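Local structure of exoglucanase A (Cellulomonas fimi, 7CBD) at residues 39-44 and 429-434; 19-24 and 43-48; 340-345 and 361-366. The protein hydrolyses beta-1,4-glucosidic linkages of cellulose with inversion of the anomeric configuration, releasing cellobiose from non-reducing chain ends, the piece described here being its family 6 catalytic domain. All blocks are in the same frame, centred on the assembly; numbering follows the deposited sequence.

Contact 1 (39-44 and 429-434); sequences AAKMRT and PVIGGT
K41 and G433 bring their CA atoms to 4.2 Å where the extended segment 429-434 passes over helix 36-45, and T434 N donates to A40 O (3.0 Å) from above the carbonyl plane, while the helical bond from T44 N arrives from the opposite face. The helix thus shares one of its own carbonyls with the loop. R43 turns at chi3 (-63°) to set its guanidinium side-on to T434, so that NE (2.8 Å) and NH2 (2.9 Å) converge on T434 O, which lies slightly out of the guanidinium plane. T44 OG1 relays a short chain of bonds, giving its proton to G432 O at 2.6 Å and accepting from T434 OG1 at 2.7 Å. On the other flank, K41 stretches out until its CE lies 3.3 Å from I431 O, and a water bridges its NZ to I431 N; the CG2 methyl of I431 packs on T44. With an alanine in place of R43, T434 O loses both guanidinium donors, and the loop is likely to be held less firmly. Away from the predicted catalytic residues, the contact is a largely polar fastening of a C-terminal loop, made mostly through backbone carbonyls that receive side-chain donors.

Contact 2 (19-24 and 43-48); sequences PTWAAS and RTVAGQ
W21 pushes the six-membered end of its indole into the type I turn V45-Q48 at the end of helix 36-45, and this is the tight part of the contact. With CG anti to the backbone N (chi1 174°), the ring swings out from helix 19-30 so that CH2 meets V45 O at 3.2 Å, close to the ring plane, and V45 CG1 at 3.7 Å. The neighbouring ring atom CZ3 lies 3.3 Å from Q48 O. V45 O also accepts Q48 N across the turn, so the carbonyl that faces the indole edge is already held. The polar corner of the ring looks to another loop, where NE1 is hydrogen-bonded to P367 O; W21 also packs on P366, its side chain about 11 Å from that of D371, a predicted catalytic residue.

A22 and A46 add a close but small approach. Their CA atoms come within 4.6 Å, a closeness that two alanines permit, and A22 CB rests 3.4 Å from A46 O, yet the two CB atoms stay 4.4 Å apart. The solvent side begins here: A46 is buried, but A22 is partly exposed, and G47, the next residue of the turn, is exposed and takes no part.

A46 also touches V25 and N26 of helix 19-30. The pair joins the first two helices of the chain just before strand 52-54, while P19 and T20 lean on F71 of helix 69-83.

Contact 3 (340-345 and 361-366); sequences AGIGRF and FVWIKP
W363 turns the edge of its six-membered ring toward the face of F345, an offset edge-to-face pair with centroids 5.4 Å apart and planes at 82°. The tryptophan follows strand 358-362, which lies parallel to strand 291-295 in the distorted beta/alpha barrel of glycoside hydrolase family 6; the loop 340-345 passes over it on the way to strand 347-348. I342 adds an aliphatic neighbour, its CG2 reaching CZ2 of W363 at 3.4 Å, with the two side chains crossing nearly at right angles. The indole is therefore wedged between an isoleucine methyl and a phenylalanine ring, and its rotation is further fixed by NE1, which donates to R344 O (2.9 Å) from a position tilted out of the carbonyl plane. That oxygen also receives T296 OG1, so this carbonyl is gripped by two donors.

Beyond W363 the chain continues through K365, whose NZ is bonded to S370 O, next in sequence to D371, a predicted catalytic residue; the side chain of I342 lies about 12 Å from that of D371.

R344 folds back at chi2 (-86°) and again at chi3, bringing one face of its guanidinium over the edge of the F361 ring with the planes 88° apart. NH2 is salt-bridged to E347 OE1 and lies 3.6 Å from F361 CE2.

In the fold
From the N terminus, helix 19-30 comes first, and contact 2 closes a short loop by setting it against the end of helix 36-45. Contact 1 opens on that same helix, sharing R43 and T44 with contact 2, and closes only at 429-434, so its loop spans nearly the whole barrel. Contact 3 follows contact 2 in series and falls within the span of contact 1, closing a small loop around strand 347-348. The three meet in space: I431 CD1 touches V45 CG2, Q48 packs on both F345 and W363, and P429 lies against R344. Together they tie the N-terminal helices, the C-terminal tail and the last barrel strand.

Contact 1 (39-44 and 429-434)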
ATOM      1  N   ALA A  39      20.755  13.204   5.259  1.00  7.13           N
ATOM      2  CA  ALA A  39      21.261  12.470   4.102  1.00  7.08           C
ATOM      3  C   ALA A  39      21.614  11.033   4.466  1.00  6.55           C
ATOM      4  O   ALA A  39      21.328  10.105   3.703  1.00  7.04           O
ATOM      5  CB  ALA A  39      22.475  13.191   3.513  1.00  7.64           C
ATOM      6  N   ALA A  40      22.249  10.830   5.627  1.00  7.02           N
ATOM      7  CA  ALA A  40      22.640   9.483   6.038  1.00  7.40           C
ATOM      8  C   ALA A  40      21.421   8.589   6.257  1.00  7.47           C
ATOM      9  O   ALA A  40      21.441   7.397   5.914  1.00  8.18           O
ATOM     10  CB  ALA A  40      23.506   9.556   7.299  1.00  8.69           C
ATOM     11  N   LYS A  41      20.352   9.142   6.838  1.00  7.69           N
ATOM     12  CA  LYS A  41      19.120   8.374   7.008  1.00  8.07           C
ATOM     13  C   LYS A  41      18.505   8.016   5.660  1.00  7.43           C
ATOM     14  O   LYS A  41      18.035   6.889   5.460  1.00  7.68           O
ATOM     15  CB  LYS A  41      18.113   9.174   7.829  1.00  8.96           C
ATOM     16  CG  LYS A  41      18.483   9.383   9.289  1.00 13.07           C
ATOM     17  CD  LYS A  41      17.408  10.245   9.944  1.00 16.63           C
ATOM     18  CE  LYS A  41      17.508  10.285  11.454  1.00 20.32           C
ATOM     19  NZ  LYS A  41      16.347  11.029  12.026  1.00 22.50           N
ATOM     20  N   MET A  42      18.500   8.968   4.722  1.00  7.72           N
ATOM     21  CA  MET A  42      18.001   8.672   3.383  1.00  6.93           C
ATOM     22  C   MET A  42      18.799   7.548   2.734  1.00  6.66           C
ATOM     23  O   MET A  42      18.223   6.669   2.086  1.00  7.20           O
ATOM     24  CB  MET A  42      18.018   9.931   2.517  1.00  7.35           C
ATOM     25  CG  MET A  42      17.061  11.005   2.990  1.00  7.56           C
ATOM     26  SD  MET A  42      17.043  12.408   1.856  1.00  7.97           S
ATOM     27  CE  MET A  42      15.632  13.323   2.474  1.00  7.38           C
ATOM     28  N   ARG A  43      20.124   7.536   2.924  1.00  7.23           N
ATOM     29  CA  ARG A  43      20.921   6.448   2.365  1.00  8.05           C
ATOM     30  C   ARG A  43      20.499   5.095   2.931  1.00  7.67           C
ATOM     31  O   ARG A  43      20.471   4.097   2.206  1.00  9.15           O
ATOM     32  CB  ARG A  43      22.410   6.713   2.576  1.00  8.55           C
ATOM     33  CG  ARG A  43      22.917   7.902   1.763  1.00 10.03           C
ATOM     34  CD  ARG A  43      24.433   7.982   1.726  1.00 11.23           C
ATOM     35  NE  ARG A  43      25.019   8.192   3.049  1.00 11.96           N
ATOM     36  CZ  ARG A  43      25.327   9.385   3.559  1.00 12.49           C
ATOM     37  NH1 ARG A  43      25.093  10.500   2.874  1.00 13.97           N
ATOM     38  NH2 ARG A  43      25.870   9.461   4.767  1.00 12.44           N
ATOM     39  N   THR A  44      20.146   5.042   4.219  1.00  7.26           N
ATOM     40  CA  THR A  44      19.633   3.796   4.789  1.00  7.84           C
ATOM     41  C   THR A  44      18.334   3.374   4.114  1.00  7.29           C
ATOM     42  O   THR A  44      18.139   2.194   3.803  1.00  8.92           O
ATOM     43  CB  THR A  44      19.416   3.960   6.291  1.00  8.86           C
ATOM     44  OG1 THR A  44      20.658   4.308   6.902  1.00  9.50           O
ATOM     45  CG2 THR A  44      18.884   2.665   6.909  1.00 10.01           C
ATOM     46  N   PRO A 429       9.657   3.274  13.493  1.00  8.12           N
ATOM     47  CA  PRO A 429      10.836   3.608  14.308  1.00  8.72           C
ATOM     48  C   PRO A 429      11.779   4.598  13.628  1.00  8.61           C
ATOM     49  O   PRO A 429      11.733   4.782  12.410  1.00  8.57           O
ATOM     50  CB  PRO A 429      11.536   2.257  14.476  1.00 11.64           C
ATOM     51  CG  PRO A 429      10.455   1.237  14.286  1.00 12.92           C
ATOM     52  CD  PRO A 429       9.530   1.821  13.271  1.00 10.18           C
ATOM     53  N   VAL A 430      12.602   5.272  14.433  0.61  9.07           N
ATOM     54  CA  VAL A 430      13.584   6.170  13.855  0.61  9.61           C
ATOM     55  C   VAL A 430      14.498   5.392  12.914  0.61  9.60           C
ATOM     56  O   VAL A 430      14.671   4.171  13.022  0.61  9.21           O
ATOM     57  CB  VAL A 430      14.394   6.911  14.931  0.61 10.77           C
ATOM     58  CG1 VAL A 430      13.478   7.791  15.769  0.61 11.36           C
ATOM     59  CG2 VAL A 430      15.158   5.919  15.809  0.61 11.46           C
ATOM     60  N   ILE A 431      15.076   6.112  11.963  1.00 10.33           N
ATOM     61  CA  ILE A 431      15.994   5.526  10.997  1.00 10.61           C
ATOM     62  C   ILE A 431      17.421   5.845  11.421  1.00 11.88           C
ATOM     63  O   ILE A 431      17.729   6.986  11.779  1.00 12.22           O
ATOM     64  CB  ILE A 431      15.701   6.061   9.586  1.00 10.10           C
ATOM     65  CG1 ILE A 431      14.295   5.637   9.135  1.00 11.06           C
ATOM     66  CG2 ILE A 431      16.760   5.595   8.598  1.00 10.31           C
ATOM     67  CD1 ILE A 431      13.795   6.428   7.935  1.00 12.33           C
ATOM     68  N   GLY A 432      18.288   4.838  11.390  1.00 12.20           N
ATOM     69  CA  GLY A 432      19.707   5.060  11.589  1.00 12.85           C
ATOM     70  C   GLY A 432      20.386   5.444  10.284  1.00 13.03           C
ATOM     71  O   GLY A 432      19.912   5.124   9.208  1.00 16.24           O
ATOM     72  N   GLY A 433      21.509   6.145  10.392  1.00 11.56           N
ATOM     73  CA  GLY A 433      22.220   6.586   9.205  1.00 12.08           C
ATOM     74  C   GLY A 433      23.192   5.547   8.670  1.00 12.52           C
ATOM     75  O   GLY A 433      23.713   4.706   9.400  1.00 14.53           O
ATOM     76  N   THR A 434      23.425   5.610   7.359  1.00 11.24           N
ATOM     77  CA  THR A 434      24.430   4.803   6.675  1.00 10.84           C
ATOM     78  C   THR A 434      25.451   5.750   6.065  1.00 10.40           C
ATOM     79  O   THR A 434      25.073   6.742   5.431  1.00 10.40           O
ATOM     80  CB  THR A 434      23.789   3.963   5.558  1.00 13.20           C
ATOM     81  OG1 THR A 434      22.874   3.023   6.126  1.00 13.97           O
ATOM     82  CG2 THR A 434      24.856   3.206   4.776  1.00 14.12           C
TER
HETATM   83  O   HOH W   1      14.003   9.081  11.256  1.00 14.95           O

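Contact 2 (19-24 and 43-48)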
ATOM      1  N   PRO A  19      16.664  -0.999  -7.948  1.00  7.41           N
ATOM      2  CA  PRO A  19      17.787  -0.057  -8.102  1.00  7.74           C
ATOM      3  C   PRO A  19      17.378   1.294  -8.653  1.00  7.66           C
ATOM      4  O   PRO A  19      18.079   2.285  -8.405  1.00  8.12           O
ATOM      5  CB  PRO A  19      18.741  -0.791  -9.053  1.00  9.32           C
ATOM      6  CG  PRO A  19      17.848  -1.690  -9.833  1.00 10.16           C
ATOM      7  CD  PRO A  19      16.742  -2.119  -8.901  1.00  8.54           C
ATOM      8  N   THR A  20      16.270   1.371  -9.396  1.00  7.27           N
ATOM      9  CA  THR A  20      15.815   2.656  -9.916  1.00  7.08           C
ATOM     10  C   THR A  20      15.298   3.538  -8.787  1.00  6.99           C
ATOM     11  O   THR A  20      15.648   4.724  -8.691  1.00  7.93           O
ATOM     12  CB  THR A  20      14.737   2.424 -10.972  1.00  7.92           C
ATOM     13  OG1 THR A  20      15.228   1.493 -11.947  1.00  8.87           O
ATOM     14  CG2 THR A  20      14.349   3.734 -11.671  1.00  9.32           C
ATOM     15  N   TRP A  21      14.478   2.967  -7.901  1.00  7.01           N
ATOM     16  CA  TRP A  21      14.018   3.721  -6.742  1.00  7.38           C
ATOM     17  C   TRP A  21      15.176   4.025  -5.797  1.00  6.93           C
ATOM     18  O   TRP A  21      15.277   5.140  -5.271  1.00  7.40           O
ATOM     19  CB  TRP A  21      12.898   2.958  -6.033  1.00  7.72           C
ATOM     20  CG  TRP A  21      12.461   3.591  -4.744  1.00  6.74           C
ATOM     21  CD1 TRP A  21      11.572   4.619  -4.582  1.00  7.33           C
ATOM     22  CD2 TRP A  21      12.894   3.223  -3.432  1.00  6.82           C
ATOM     23  NE1 TRP A  21      11.437   4.916  -3.241  1.00  7.05           N
ATOM     24  CE2 TRP A  21      12.240   4.072  -2.518  1.00  6.76           C
ATOM     25  CE3 TRP A  21      13.788   2.262  -2.941  1.00  7.00           C
ATOM     26  CZ2 TRP A  21      12.436   3.976  -1.139  1.00  7.08           C
ATOM     27  CZ3 TRP A  21      13.985   2.172  -1.579  1.00  7.90           C
ATOM     28  CH2 TRP A  21      13.315   3.025  -0.692  1.00  7.15           C
ATOM     29  N   ALA A  22      16.087   3.067  -5.609  1.00  7.22           N
ATOM     30  CA  ALA A  22      17.248   3.325  -4.768  1.00  7.52           C
ATOM     31  C   ALA A  22      18.043   4.516  -5.288  1.00  7.18           C
ATOM     32  O   ALA A  22      18.504   5.354  -4.503  1.00  8.28           O
ATOM     33  CB  ALA A  22      18.132   2.081  -4.692  1.00  8.86           C
ATOM     34  N   ALA A  23      18.213   4.610  -6.610  1.00  7.70           N
ATOM     35  CA  ALA A  23      18.940   5.741  -7.181  1.00  7.55           C
ATOM     36  C   ALA A  23      18.202   7.052  -6.924  1.00  7.66           C
ATOM     37  O   ALA A  23      18.826   8.079  -6.625  1.00  8.38           O
ATOM     38  CB  ALA A  23      19.180   5.520  -8.676  1.00  9.52           C
ATOM     39  N   SER A  24      16.868   7.040  -7.020  1.00  7.59           N
ATOM     40  CA  SER A  24      16.095   8.237  -6.698  1.00  8.80           C
ATOM     41  C   SER A  24      16.300   8.649  -5.246  1.00  7.95           C
ATOM     42  O   SER A  24      16.440   9.840  -4.943  1.00  7.76           O
ATOM     43  CB  SER A  24      14.615   7.988  -6.977  1.00 10.15           C
ATOM     44  OG  SER A  24      14.415   7.718  -8.351  1.00 10.15           O
ATOM     45  N   ARG A  43      20.124   7.536   2.924  1.00  7.23           N
ATOM     46  CA  ARG A  43      20.921   6.448   2.365  1.00  8.05           C
ATOM     47  C   ARG A  43      20.499   5.095   2.931  1.00  7.67           C
ATOM     48  O   ARG A  43      20.471   4.097   2.206  1.00  9.15           O
ATOM     49  CB  ARG A  43      22.410   6.713   2.576  1.00  8.55           C
ATOM     50  CG  ARG A  43      22.917   7.902   1.763  1.00 10.03           C
ATOM     51  CD  ARG A  43      24.433   7.982   1.726  1.00 11.23           C
ATOM     52  NE  ARG A  43      25.019   8.192   3.049  1.00 11.96           N
ATOM     53  CZ  ARG A  43      25.327   9.385   3.559  1.00 12.49           C
ATOM     54  NH1 ARG A  43      25.093  10.500   2.874  1.00 13.97           N
ATOM     55  NH2 ARG A  43      25.870   9.461   4.767  1.00 12.44           N
ATOM     56  N   THR A  44      20.146   5.042   4.219  1.00  7.26           N
ATOM     57  CA  THR A  44      19.633   3.796   4.789  1.00  7.84           C
ATOM     58  C   THR A  44      18.334   3.374   4.114  1.00  7.29           C
ATOM     59  O   THR A  44      18.139   2.194   3.803  1.00  8.92           O
ATOM     60  CB  THR A  44      19.416   3.960   6.291  1.00  8.86           C
ATOM     61  OG1 THR A  44      20.658   4.308   6.902  1.00  9.50           O
ATOM     62  CG2 THR A  44      18.884   2.665   6.909  1.00 10.01           C
ATOM     63  N   VAL A  45      17.438   4.330   3.871  1.00  6.77           N
ATOM     64  CA  VAL A  45      16.166   4.021   3.223  1.00  7.23           C
ATOM     65  C   VAL A  45      16.390   3.395   1.851  1.00  7.38           C
ATOM     66  O   VAL A  45      15.656   2.482   1.443  1.00  7.69           O
ATOM     67  CB  VAL A  45      15.304   5.294   3.155  1.00  7.37           C
ATOM     68  CG1 VAL A  45      14.070   5.091   2.281  1.00  7.08           C
ATOM     69  CG2 VAL A  45      14.898   5.732   4.552  1.00  8.04           C
ATOM     70  N   ALA A  46      17.410   3.864   1.124  1.00  7.81           N
ATOM     71  CA  ALA A  46      17.682   3.393  -0.236  1.00  8.20           C
ATOM     72  C   ALA A  46      18.007   1.905  -0.307  1.00  8.09           C
ATOM     73  O   ALA A  46      17.904   1.308  -1.387  1.00  9.63           O
ATOM     74  CB  ALA A  46      18.832   4.198  -0.847  1.00  8.99           C
ATOM     75  N   GLY A  47      18.396   1.289   0.806  1.00  7.27           N
ATOM     76  CA  GLY A  47      18.684  -0.128   0.805  1.00  7.18           C
ATOM     77  C   GLY A  47      17.492  -1.024   1.036  1.00  6.97           C
ATOM     78  O   GLY A  47      17.646  -2.247   1.038  1.00  7.93           O
ATOM     79  N   GLN A  48      16.299  -0.458   1.222  1.00  7.22           N
ATOM     80  CA  GLN A  48      15.130  -1.249   1.590  1.00  7.06           C
ATOM     81  C   GLN A  48      14.334  -1.691   0.363  1.00  6.32           C
ATOM     82  O   GLN A  48      14.344  -1.016  -0.667  1.00  6.44           O
ATOM     83  CB  GLN A  48      14.233  -0.433   2.513  1.00  8.16           C
ATOM     84  CG  GLN A  48      14.911  -0.159   3.844  1.00  9.31           C
ATOM     85  CD  GLN A  48      15.270  -1.452   4.546  1.00 10.63           C
ATOM     86  OE1 GLN A  48      14.399  -2.278   4.789  1.00 12.10           O
ATOM     87  NE2 GLN A  48      16.559  -1.652   4.837  1.00 12.65           N
TER

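Contact 3 (340-345 and 361-366)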
ATOM      1  N   ALA A 340       2.985  12.624   7.330  1.00  6.62           N
ATOM      2  CA  ALA A 340       3.199  11.183   7.402  1.00  7.00           C
ATOM      3  C   ALA A 340       4.691  10.858   7.454  1.00  6.65           C
ATOM      4  O   ALA A 340       5.532  11.594   6.922  1.00  7.90           O
ATOM      5  CB  ALA A 340       2.568  10.511   6.186  1.00  7.48           C
ATOM      6  N   GLY A 341       5.010   9.742   8.116  1.00  6.94           N
ATOM      7  CA  GLY A 341       6.375   9.275   8.216  1.00  6.43           C
ATOM      8  C   GLY A 341       6.490   7.810   7.835  1.00  5.74           C
ATOM      9  O   GLY A 341       5.523   7.051   7.880  1.00  5.95           O
ATOM     10  N   ILE A 342       7.711   7.426   7.453  1.00  5.77           N
ATOM     11  CA  ILE A 342       8.009   6.033   7.136  1.00  5.54           C
ATOM     12  C   ILE A 342       7.759   5.158   8.360  1.00  5.32           C
ATOM     13  O   ILE A 342       7.992   5.574   9.502  1.00  6.67           O
ATOM     14  CB  ILE A 342       9.459   5.936   6.630  1.00  6.32           C
ATOM     15  CG1 ILE A 342       9.562   6.553   5.232  1.00  6.96           C
ATOM     16  CG2 ILE A 342       9.967   4.509   6.629  1.00  7.50           C
ATOM     17  CD1 ILE A 342      10.982   6.733   4.723  1.00  8.51           C
ATOM     18  N   GLY A 343       7.265   3.948   8.128  1.00  5.82           N
ATOM     19  CA  GLY A 343       6.993   2.991   9.188  1.00  6.11           C
ATOM     20  C   GLY A 343       8.062   1.925   9.328  1.00  6.19           C
ATOM     21  O   GLY A 343       9.236   2.132   8.990  1.00  6.58           O
ATOM     22  N   ARG A 344       7.654   0.763   9.837  1.00  5.70           N
ATOM     23  CA  ARG A 344       8.580  -0.342  10.047  1.00  6.18           C
ATOM     24  C   ARG A 344       9.231  -0.768   8.737  1.00  5.96           C
ATOM     25  O   ARG A 344       8.579  -0.844   7.690  1.00  6.48           O
ATOM     26  CB  ARG A 344       7.824  -1.531  10.640  1.00  7.69           C
ATOM     27  CG  ARG A 344       7.438  -1.358  12.097  1.00  9.85           C
ATOM     28  CD  ARG A 344       8.568  -1.784  13.013  1.00 12.49           C
ATOM     29  NE  ARG A 344       8.860  -3.215  12.918  1.00 13.63           N
ATOM     30  CZ  ARG A 344       8.279  -4.157  13.663  1.00 15.99           C
ATOM     31  NH1 ARG A 344       7.362  -3.829  14.564  1.00 18.33           N
ATOM     32  NH2 ARG A 344       8.623  -5.434  13.511  1.00 16.20           N
ATOM     33  N   PHE A 345      10.522  -1.066   8.799  1.00  6.63           N
ATOM     34  CA  PHE A 345      11.205  -1.575   7.626  1.00  6.60           C
ATOM     35  C   PHE A 345      10.628  -2.940   7.242  1.00  5.59           C
ATOM     36  O   PHE A 345      10.148  -3.694   8.099  1.00  6.57           O
ATOM     37  CB  PHE A 345      12.700  -1.715   7.908  1.00  7.25           C
ATOM     38  CG  PHE A 345      13.476  -0.423   7.788  1.00  7.75           C
ATOM     39  CD1 PHE A 345      12.839   0.816   7.818  1.00  8.18           C
ATOM     40  CD2 PHE A 345      14.855  -0.455   7.649  1.00  9.61           C
ATOM     41  CE1 PHE A 345      13.577   2.000   7.704  1.00  8.71           C
ATOM     42  CE2 PHE A 345      15.583   0.710   7.531  1.00 10.26           C
ATOM     43  CZ  PHE A 345      14.951   1.938   7.561  1.00 10.19           C
ATOM     44  N   PHE A 361       5.933  -7.586   6.912  1.00  6.49           N
ATOM     45  CA  PHE A 361       5.748  -6.174   6.596  1.00  6.18           C
ATOM     46  C   PHE A 361       6.481  -5.903   5.290  1.00  6.27           C
ATOM     47  O   PHE A 361       7.583  -6.420   5.062  1.00  6.53           O
ATOM     48  CB  PHE A 361       6.311  -5.268   7.698  1.00  6.16           C
ATOM     49  CG  PHE A 361       5.603  -5.401   9.014  1.00  7.76           C
ATOM     50  CD1 PHE A 361       4.230  -5.584   9.061  1.00  7.45           C
ATOM     51  CD2 PHE A 361       6.309  -5.330  10.208  1.00  9.48           C
ATOM     52  CE1 PHE A 361       3.574  -5.707  10.270  1.00  8.87           C
ATOM     53  CE2 PHE A 361       5.654  -5.448  11.428  1.00  9.77           C
ATOM     54  CZ  PHE A 361       4.287  -5.646  11.456  1.00  9.49           C
ATOM     55  N   VAL A 362       5.855  -5.096   4.429  1.00  5.56           N
ATOM     56  CA  VAL A 362       6.360  -4.802   3.096  1.00  5.46           C
ATOM     57  C   VAL A 362       6.207  -3.308   2.856  1.00  5.03           C
ATOM     58  O   VAL A 362       5.381  -2.641   3.481  1.00  6.05           O
ATOM     59  CB  VAL A 362       5.601  -5.597   2.009  1.00  5.72           C
ATOM     60  CG1 VAL A 362       6.013  -7.054   2.021  1.00  7.28           C
ATOM     61  CG2 VAL A 362       4.098  -5.480   2.241  1.00  6.64           C
ATOM     62  N   TRP A 363       7.014  -2.783   1.935  1.00  5.04           N
ATOM     63  CA  TRP A 363       6.831  -1.427   1.408  1.00  5.18           C
ATOM     64  C   TRP A 363       6.270  -1.590   0.004  1.00  5.23           C
ATOM     65  O   TRP A 363       7.021  -1.793  -0.959  1.00  6.13           O
ATOM     66  CB  TRP A 363       8.133  -0.638   1.399  1.00  6.22           C
ATOM     67  CG  TRP A 363       8.556  -0.171   2.748  1.00  5.80           C
ATOM     68  CD1 TRP A 363       7.944  -0.423   3.949  1.00  5.83           C
ATOM     69  CD2 TRP A 363       9.694   0.644   3.038  1.00  6.00           C
ATOM     70  NE1 TRP A 363       8.639   0.199   4.968  1.00  6.12           N
ATOM     71  CE2 TRP A 363       9.722   0.849   4.434  1.00  5.72           C
ATOM     72  CE3 TRP A 363      10.697   1.216   2.249  1.00  6.24           C
ATOM     73  CZ2 TRP A 363      10.717   1.605   5.057  1.00  6.89           C
ATOM     74  CZ3 TRP A 363      11.685   1.963   2.867  1.00  6.86           C
ATOM     75  CH2 TRP A 363      11.688   2.151   4.261  1.00  7.13           C
ATOM     76  N   ILE A 364       4.944  -1.528  -0.112  1.00  5.56           N
ATOM     77  CA  ILE A 364       4.327  -1.636  -1.426  1.00  5.72           C
ATOM     78  C   ILE A 364       4.414  -0.301  -2.156  1.00  5.12           C
ATOM     79  O   ILE A 364       5.039  -0.192  -3.214  1.00  6.12           O
ATOM     80  CB  ILE A 364       2.889  -2.187  -1.340  1.00  5.71           C
ATOM     81  CG1 ILE A 364       2.859  -3.553  -0.640  1.00  5.72           C
ATOM     82  CG2 ILE A 364       2.301  -2.304  -2.729  1.00  5.60           C
ATOM     83  CD1 ILE A 364       3.730  -4.630  -1.288  1.00  6.51           C
ATOM     84  N   LYS A 365       3.834   0.747  -1.585  1.00  5.80           N
ATOM     85  CA  LYS A 365       4.090   2.089  -2.103  1.00  5.88           C
ATOM     86  C   LYS A 365       5.549   2.451  -1.830  1.00  5.42           C
ATOM     87  O   LYS A 365       6.025   2.259  -0.708  1.00  7.09           O
ATOM     88  CB  LYS A 365       3.187   3.086  -1.392  1.00  7.35           C
ATOM     89  CG  LYS A 365       3.380   4.521  -1.842  1.00  8.64           C
ATOM     90  CD  LYS A 365       2.818   4.747  -3.236  1.00  9.82           C
ATOM     91  CE  LYS A 365       2.960   6.211  -3.645  1.00 12.08           C
ATOM     92  NZ  LYS A 365       2.250   6.527  -4.917  1.00 13.34           N
ATOM     93  N   PRO A 366       6.291   2.969  -2.810  1.00  5.63           N
ATOM     94  CA  PRO A 366       7.693   3.358  -2.547  1.00  5.86           C
ATOM     95  C   PRO A 366       7.757   4.741  -1.925  1.00  5.65           C
ATOM     96  O   PRO A 366       7.276   5.718  -2.526  1.00  6.06           O
ATOM     97  CB  PRO A 366       8.333   3.354  -3.946  1.00  6.25           C
ATOM     98  CG  PRO A 366       7.343   2.592  -4.842  1.00  6.89           C
ATOM     99  CD  PRO A 366       6.000   2.965  -4.253  1.00  5.53           C
TER